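Local coordinates for protein domain of Unknown Function with a Cystatin-Like Fold (Nostoc punctiforme, PDB 2RGQ) that is of unknown function but adopts the cystatin-like fold of the NTF2 clan, with a SnoaL-like domain of helices packed on a curved mixed sheet, at residues K25-V28 against E29-L32; M61-T64 against F65-K69. All coordinates share one frame; numbering follows the deposited sequence.

In the fold
Both contacts are local, and they come in series along one SnoaL-like domain. Contact 1 (25-32) covers the turn out of helix 6-25 and the whole of the short helix 28-32; contact 2 (61-69) covers the end of helix 51-66 and the passage into strand 69-80, an outermost strand of the mixed sheet within this chain. Their centres lie about 13 Å apart, and they touch directly. E26 OE2 forms a salt bridge with R67 NE at 2.8 Å, while Y31 and M61 pack together on the inner side. The ends of helices 6-25 and 51-66 are thereby tied to each other, and the Y31-M61 pair joins the short helix 28-32 to them in this cystatin-like fold.

Contact 1 (K25-V28 against E29-L32); sequences KEDV and ENYL
V28, the first residue of helix 28-32, packs against E29 and L32, while D27 just before it is the N-cap and holds N30. The two methyls of V28 have separate tasks. CG1, set between the residue's own backbone N and carbonyl carbon, lies 3.3 Å from E29 N. The E29 chain bends at chi2 (-60°) and brings OE2 back to 4.0 Å from V28 CG1, on its way to a salt bridge with R55 of helix 51-66. CG2 points along the helix to L32. Branched apolar chains fit this flank, which faces helix 51-66: V28 touches Y59, and L32 touches L54.

D27 holds the helix start. Its OD1 accepts from N30 N at 3.2 Å, a nearly straight bond (170°) that reaches the carboxylate from above its plane. OD2 takes the side-chain amide: N30 ND2 lies 2.7 Å from D27 OD2, on the syn side but tilted out of the carboxylate plane, a bent bond. With CG of D27 set opposite its own backbone N (chi1 -180°), the carboxylate swings beside the first turn and serves both donors. Aspartate suits the site because its short chain reaches the backbone N of N30 directly and that of E29 through a water, and its negative charge probably interacts favourably with the helix dipole. Replacing D27 by an alanine would probably leave N30 N without its capping acceptor and set the N30 amide free to turn.

Just upstream, E26 ends helix 6-25 in a Schellman motif. The new helix is continued by Y31 N to D27 O and by L32 N to V28 O, and Y31 turns inward among the rings of F19, F35 and F58. V28 CG2 rests 3.9 Å from L32 CD1.

Contact 2 (M61-T64 against F65-K69); sequences MLDT and FARGK
M61 and F65 are joined by the backbone where helix 51-66 ends: M61 O accepts from F65 N at 2.9 Å and from A66 N at 2.8 Å. The first donor arrives nearly along the C=O axis, the second from above the carbonyl plane, as the helix widens into a pi-type turn at 62-64. A weak bond from R67 N to L62 O follows, and R67 is the first residue to leave helical geometry.

The F65 ring stands with M61 O over the centre of one face, and its CZ meets CG of the selenomethionine M61 at 3.8 Å. This apolar side also carries W45, which packs against both residues. A66, in the last turn of the helix, is small enough to point toward M61, its CB 4.2 Å from M61 CB.

On the outer side R67 folds back along the last turn, its chain bent at chi3 (-73°). L62 CB lies under one face of the guanidinium, 3.6 Å from R67 NH2, while D63 OD1 receives R67 NH1 in the guanidinium plane at 3.1 Å through its anti lone pair. Arginine can do all this and still offer NE to E26. The arrangement is a helix C-terminus with a pi-type turn and an i to i+4 salt bridge, leading through G68, whose positive phi favours glycine, into strand 69-80 of the cystatin-like fold.

Contact 1 (K25-V28 against E29-L32)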
# COMPACT_ATOMS: atom_id res chain seq x y z
N LYS B 25 -16.04 6.67 3.39
CA LYS B 25 -16.63 7.86 4.04
C LYS B 25 -18.09 8.13 3.56
O LYS B 25 -18.81 8.91 4.17
CB LYS B 25 -15.71 9.07 3.78
CG LYS B 25 -16.00 10.34 4.62
CD LYS B 25 -15.07 11.48 4.22
N GLU B 26 -18.51 7.49 2.48
CA GLU B 26 -19.80 7.66 1.84
C GLU B 26 -19.94 9.11 1.31
O GLU B 26 -21.02 9.69 1.34
CB GLU B 26 -20.98 7.25 2.75
CG GLU B 26 -20.73 5.95 3.46
CD GLU B 26 -21.96 5.33 4.08
OE1 GLU B 26 -23.08 5.82 3.85
OE2 GLU B 26 -21.79 4.32 4.81
N ASP B 27 -18.81 9.66 0.83
CA ASP B 27 -18.69 11.00 0.29
C ASP B 27 -18.88 10.89 -1.21
O ASP B 27 -17.90 10.70 -1.99
CB ASP B 27 -17.29 11.56 0.64
CG ASP B 27 -17.03 12.97 0.12
OD1 ASP B 27 -17.79 13.53 -0.71
OD2 ASP B 27 -16.01 13.52 0.54
N VAL B 28 -20.13 10.95 -1.65
CA VAL B 28 -20.41 10.73 -3.09
C VAL B 28 -19.76 11.78 -4.01
O VAL B 28 -19.33 11.45 -5.11
CB VAL B 28 -21.92 10.54 -3.41
CG1 VAL B 28 -22.71 11.85 -3.21
CG2 VAL B 28 -22.07 10.00 -4.80
N GLU B 29 -19.63 13.04 -3.56
CA GLU B 29 -19.04 14.08 -4.45
C GLU B 29 -17.57 13.86 -4.74
O GLU B 29 -17.15 13.99 -5.89
CB GLU B 29 -19.27 15.52 -3.94
CG GLU B 29 -20.73 15.90 -3.80
CD GLU B 29 -21.55 15.82 -5.10
OE1 GLU B 29 -21.09 16.23 -6.17
OE2 GLU B 29 -22.69 15.36 -5.04
N ASN B 30 -16.79 13.50 -3.71
CA ASN B 30 -15.36 13.21 -3.93
C ASN B 30 -15.15 11.90 -4.66
O ASN B 30 -14.18 11.78 -5.37
CB ASN B 30 -14.58 13.30 -2.64
CG ASN B 30 -14.31 14.77 -2.28
OD1 ASN B 30 -14.08 15.61 -3.18
ND2 ASN B 30 -14.37 15.09 -1.01
N TYR B 31 -16.09 10.95 -4.50
CA TYR B 31 -16.09 9.74 -5.29
C TYR B 31 -16.27 10.07 -6.78
O TYR B 31 -15.44 9.64 -7.64
CB TYR B 31 -17.20 8.80 -4.82
CG TYR B 31 -17.41 7.55 -5.67
CD1 TYR B 31 -16.67 6.39 -5.43
CD2 TYR B 31 -18.41 7.51 -6.66
CE1 TYR B 31 -16.89 5.22 -6.14
CE2 TYR B 31 -18.63 6.36 -7.40
CZ TYR B 31 -17.87 5.20 -7.13
OH TYR B 31 -18.05 4.01 -7.82
N LEU B 32 -17.29 10.86 -7.08
CA LEU B 32 -17.63 11.19 -8.46
C LEU B 32 -16.54 11.98 -9.17
O LEU B 32 -16.33 11.79 -10.34
CB LEU B 32 -18.98 11.92 -8.54
CG LEU B 32 -20.21 11.07 -8.25
CD1 LEU B 32 -21.46 12.01 -8.08
CD2 LEU B 32 -20.42 9.91 -9.30
O HOH W 1 -20.45 14.16 -0.79

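Contact 2 (M61-T64 against F65-K69)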
# COMPACT_ATOMS: atom_id res chain seq x y z
N MSE B 61 -23.78 -0.06 -4.17
CA MSE B 61 -22.65 -0.83 -3.63
C MSE B 61 -22.58 -0.74 -2.13
O MSE B 61 -22.41 -1.75 -1.48
CB MSE B 61 -21.33 -0.40 -4.24
CG MSE B 61 -21.26 -0.77 -5.69
SE MSE B 61 -19.54 -0.34 -6.42
CE MSE B 61 -19.46 1.59 -6.12
N LEU B 62 -22.72 0.46 -1.58
CA LEU B 62 -22.73 0.61 -0.12
C LEU B 62 -23.84 -0.23 0.53
O LEU B 62 -23.60 -0.93 1.54
CB LEU B 62 -22.87 2.09 0.25
CG LEU B 62 -21.62 2.96 0.05
CD1 LEU B 62 -21.97 4.47 0.04
CD2 LEU B 62 -20.53 2.67 1.11
N ASP B 63 -25.02 -0.23 -0.09
CA ASP B 63 -26.16 -0.97 0.44
C ASP B 63 -26.01 -2.49 0.37
O ASP B 63 -26.61 -3.20 1.18
CB ASP B 63 -27.42 -0.64 -0.37
CG ASP B 63 -27.88 0.80 -0.24
OD1 ASP B 63 -27.44 1.54 0.67
OD2 ASP B 63 -28.73 1.19 -1.08
N THR B 64 -25.31 -2.99 -0.65
CA THR B 64 -25.20 -4.43 -0.88
C THR B 64 -23.96 -5.04 -0.23
O THR B 64 -24.05 -6.12 0.35
CB THR B 64 -25.28 -4.76 -2.40
OG1 THR B 64 -24.30 -4.02 -3.12
CG2 THR B 64 -26.60 -4.37 -2.95
N PHE B 65 -22.82 -4.37 -0.29
CA PHE B 65 -21.60 -4.93 0.29
C PHE B 65 -20.50 -3.99 0.76
O PHE B 65 -19.67 -4.42 1.55
CB PHE B 65 -20.95 -5.93 -0.70
CG PHE B 65 -20.68 -5.36 -2.07
CD1 PHE B 65 -19.56 -4.59 -2.33
CD2 PHE B 65 -21.56 -5.60 -3.11
CE1 PHE B 65 -19.33 -4.06 -3.60
CE2 PHE B 65 -21.35 -5.07 -4.38
CZ PHE B 65 -20.24 -4.31 -4.63
N ALA B 66 -20.49 -2.72 0.33
CA ALA B 66 -19.32 -1.87 0.54
C ALA B 66 -19.30 -0.99 1.80
O ALA B 66 -18.27 -0.40 2.11
CB ALA B 66 -19.08 -1.00 -0.76
N ARG B 67 -20.41 -0.91 2.53
CA ARG B 67 -20.51 -0.08 3.72
C ARG B 67 -19.80 -0.67 4.95
O ARG B 67 -19.82 -1.86 5.17
CB ARG B 67 -21.99 0.19 4.06
CG ARG B 67 -22.26 1.02 5.31
CD ARG B 67 -23.70 1.54 5.40
NE ARG B 67 -24.01 2.63 4.46
CZ ARG B 67 -24.80 2.57 3.38
NH1 ARG B 67 -25.43 1.47 3.02
NH2 ARG B 67 -24.98 3.67 2.64
N GLY B 68 -19.20 0.19 5.75
CA GLY B 68 -18.59 -0.22 7.00
C GLY B 68 -17.26 -0.92 6.91
O GLY B 68 -16.90 -1.70 7.83
N LYS B 69 -16.48 -0.55 5.87
CA LYS B 69 -15.22 -1.18 5.57
C LYS B 69 -14.06 -0.19 5.44
O LYS B 69 -14.23 1.02 5.55
CB LYS B 69 -15.30 -1.88 4.19
CG LYS B 69 -16.53 -2.79 3.89
CD LYS B 69 -16.78 -3.88 4.95
CE LYS B 69 -17.79 -4.93 4.50
NZ LYS B 69 -18.21 -5.80 5.64